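Local atomic coordinates of inclusion membrane protein A (Chlamydia trachomatis, PDB entry 6E6A), a protein that sits in the membrane of the chlamydial inclusion and, as a SNARE-like protein, probably mediates homotypic fusion of inclusions, here represented by its soluble domain. Residues 30-35 and 109-114. The protein carries 3 engineered substitutions. Sequence-based numbering, arbitrary orientation.
Sequences KEFLHL and PLAEEV. With NA (sodium ion), chain C.
Phe-32 and Ala-111 have the nearest CA atoms of the two segments, 6.8 Å apart. Residues 30-35 belong to helix 18-38, and residues 110-114 begin helix 110-119. The axes of the short helical pieces 30-35 and 110-114 run nearly parallel, at 18°, with a closest approach of 10.5 Å.

The methyl group of Ala-111 points at the other helix and is met by three side chains. Glu-31 brings its CG to 3.9 Å from Ala-111 CB. The Phe-32 ring lies with one face against the same methyl, its CZ 4.0 Å from Ala-111 CB. Phe-32 CG stands anti to its carbonyl carbon (chi1 -81°), and the ring tip reaches across although the first bond of the side chain does not aim there. Leu-35 adds its CD2, 4.3 Å from Ala-111 CB. The other methyl, Leu-35 CD1, touches Val-114 CG1 at 4.3 Å.

A polar border adjoins this apolar patch. The Glu-31 chain bends at chi2 (68°) and splits its carboxylate between two tasks. Glu-31 OE1 binds a sodium ion at 2.5 Å. OE2 forms a salt bridge with Arg-115 and accepts a weak bond from a water. That water also donates to Glu-112 OE2, at 2.9 Å. The water and Arg-115 probably ease the repulsion between the two carboxylates.

Deeper in the protein, Phe-32 meets Phe-53 of helix 44-62 and Leu-131 of helix 125-163, while Val-114 packs on Leu-46 and Ala-127. The contact is a buried joint between helix 18-38 and helix 110-119 in the core of an elongated, all-helical bundle.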
loop_
_atom_site.group_PDB
_atom_site.type_symbol
_atom_site.label_atom_id
_atom_site.label_comp_id
_atom_site.label_asym_id
_atom_site.label_seq_id
_atom_site.Cartn_x
_atom_site.Cartn_y
_atom_site.Cartn_z
ATOM N N LYS A 30 0.486 0.567 -13.709
ATOM C CA LYS A 30 0.523 0.541 -15.169
ATOM C C LYS A 30 1.625 1.439 -15.723
ATOM O O LYS A 30 2.267 1.090 -16.720
ATOM C CB LYS A 30 -0.837 0.938 -15.729
ATOM C CG LYS A 30 -1.954 -0.013 -15.314
ATOM C CD LYS A 30 -3.165 0.152 -16.212
ATOM C CE LYS A 30 -3.644 1.600 -16.219
ATOM N NZ LYS A 30 -4.355 1.970 -14.974
ATOM N N GLU A 31 1.850 2.603 -15.107
ATOM C CA GLU A 31 2.954 3.454 -15.547
ATOM C C GLU A 31 4.273 2.692 -15.510
ATOM O O GLU A 31 5.069 2.748 -16.456
ATOM C CB GLU A 31 3.033 4.706 -14.669
ATOM C CG GLU A 31 4.014 5.778 -15.174
ATOM C CD GLU A 31 3.560 6.434 -16.470
ATOM O OE1 GLU A 31 2.344 6.412 -16.760
ATOM O OE2 GLU A 31 4.418 6.970 -17.203
ATOM N N PHE A 32 4.494 1.921 -14.453
ATOM C CA PHE A 32 5.754 1.200 -14.355
ATOM C C PHE A 32 5.769 -0.080 -15.192
ATOM O O PHE A 32 6.833 -0.451 -15.692
ATOM C CB PHE A 32 6.097 0.974 -12.880
ATOM C CG PHE A 32 6.717 2.191 -12.247
ATOM C CD1 PHE A 32 8.075 2.427 -12.353
ATOM C CD2 PHE A 32 5.929 3.143 -11.622
ATOM C CE1 PHE A 32 8.641 3.570 -11.812
ATOM C CE2 PHE A 32 6.494 4.284 -11.074
ATOM C CZ PHE A 32 7.845 4.496 -11.175
ATOM N N LEU A 33 4.624 -0.736 -15.430
ATOM C CA LEU A 33 4.625 -1.824 -16.417
ATOM C C LEU A 33 4.976 -1.295 -17.812
ATOM O O LEU A 33 5.730 -1.933 -18.569
ATOM C CB LEU A 33 3.273 -2.547 -16.430
ATOM C CG LEU A 33 3.170 -3.850 -17.229
ATOM C CD1 LEU A 33 4.295 -4.826 -16.857
ATOM C CD2 LEU A 33 1.809 -4.503 -17.001
ATOM N N HIS A 34 4.408 -0.141 -18.180
ATOM C CA HIS A 34 4.784 0.535 -19.420
ATOM C C HIS A 34 6.281 0.812 -19.466
ATOM O O HIS A 34 6.964 0.483 -20.447
ATOM C CB HIS A 34 3.991 1.844 -19.572
ATOM C CG HIS A 34 2.654 1.681 -20.242
ATOM N ND1 HIS A 34 2.453 1.923 -21.586
ATOM C CD2 HIS A 34 1.447 1.312 -19.747
ATOM C CE1 HIS A 34 1.184 1.697 -21.891
ATOM N NE2 HIS A 34 0.554 1.325 -20.791
ATOM N N LEU A 35 6.814 1.398 -18.392
ATOM C CA LEU A 35 8.244 1.677 -18.329
ATOM C C LEU A 35 9.058 0.405 -18.521
ATOM O O LEU A 35 10.096 0.413 -19.196
ATOM C CB LEU A 35 8.575 2.343 -16.987
ATOM C CG LEU A 35 9.978 2.930 -16.817
ATOM C CD1 LEU A 35 10.172 4.103 -17.756
ATOM C CD2 LEU A 35 10.199 3.350 -15.378
ATOM N N PRO A 109 7.675 10.794 -9.416
ATOM C CA PRO A 109 8.480 11.417 -10.482
ATOM C C PRO A 109 9.544 10.520 -11.096
ATOM O O PRO A 109 10.168 10.918 -12.091
ATOM C CB PRO A 109 9.130 12.611 -9.770
ATOM C CG PRO A 109 9.177 12.235 -8.351
ATOM C CD PRO A 109 8.029 11.318 -8.085
ATOM N N LEU A 110 9.721 9.300 -10.595
ATOM C CA LEU A 110 10.843 8.486 -11.046
ATOM C C LEU A 110 10.619 7.901 -12.437
ATOM O O LEU A 110 11.589 7.664 -13.157
ATOM C CB LEU A 110 11.133 7.378 -10.031
ATOM C CG LEU A 110 12.009 7.786 -8.837
ATOM C CD1 LEU A 110 11.874 6.788 -7.675
ATOM C CD2 LEU A 110 13.470 7.931 -9.253
ATOM N N ALA A 111 9.375 7.657 -12.854
ATOM C CA ALA A 111 9.186 7.116 -14.200
ATOM C C ALA A 111 9.700 8.096 -15.252
ATOM O O ALA A 111 10.529 7.744 -16.110
ATOM C CB ALA A 111 7.712 6.784 -14.436
ATOM N N GLU A 112 9.274 9.355 -15.131
ATOM C CA GLU A 112 9.735 10.404 -16.078
ATOM C C GLU A 112 11.236 10.648 -15.870
ATOM O O GLU A 112 11.932 10.895 -16.864
ATOM C CB GLU A 112 8.926 11.689 -15.912
ATOM C CG GLU A 112 8.663 12.396 -17.227
ATOM C CD GLU A 112 8.253 11.489 -18.373
ATOM O OE1 GLU A 112 8.962 11.479 -19.388
ATOM O OE2 GLU A 112 7.233 10.792 -18.243
ATOM N N GLU A 113 11.718 10.568 -14.627
ATOM C CA GLU A 113 13.145 10.799 -14.406
ATOM C C GLU A 113 13.988 9.754 -15.126
ATOM O O GLU A 113 15.010 10.083 -15.739
ATOM C CB GLU A 113 13.446 10.791 -12.907
ATOM C CG GLU A 113 14.935 10.837 -12.561
ATOM C CD GLU A 113 15.179 11.115 -11.087
ATOM O OE1 GLU A 113 14.194 11.139 -10.321
ATOM O OE2 GLU A 113 16.346 11.335 -10.696
ATOM N N VAL A 114 13.558 8.493 -15.091
ATOM C CA VAL A 114 14.264 7.437 -15.811
ATOM C C VAL A 114 14.200 7.674 -17.316
ATOM O O VAL A 114 15.197 7.496 -18.033
ATOM C CB VAL A 114 13.693 6.062 -15.423
ATOM C CG1 VAL A 114 14.151 4.995 -16.397
ATOM C CG2 VAL A 114 14.129 5.705 -14.003
HETATM NA NA NA C . 0.549 7.672 -18.040
HETATM O O HOH W 1 5.659 9.895 -15.966
#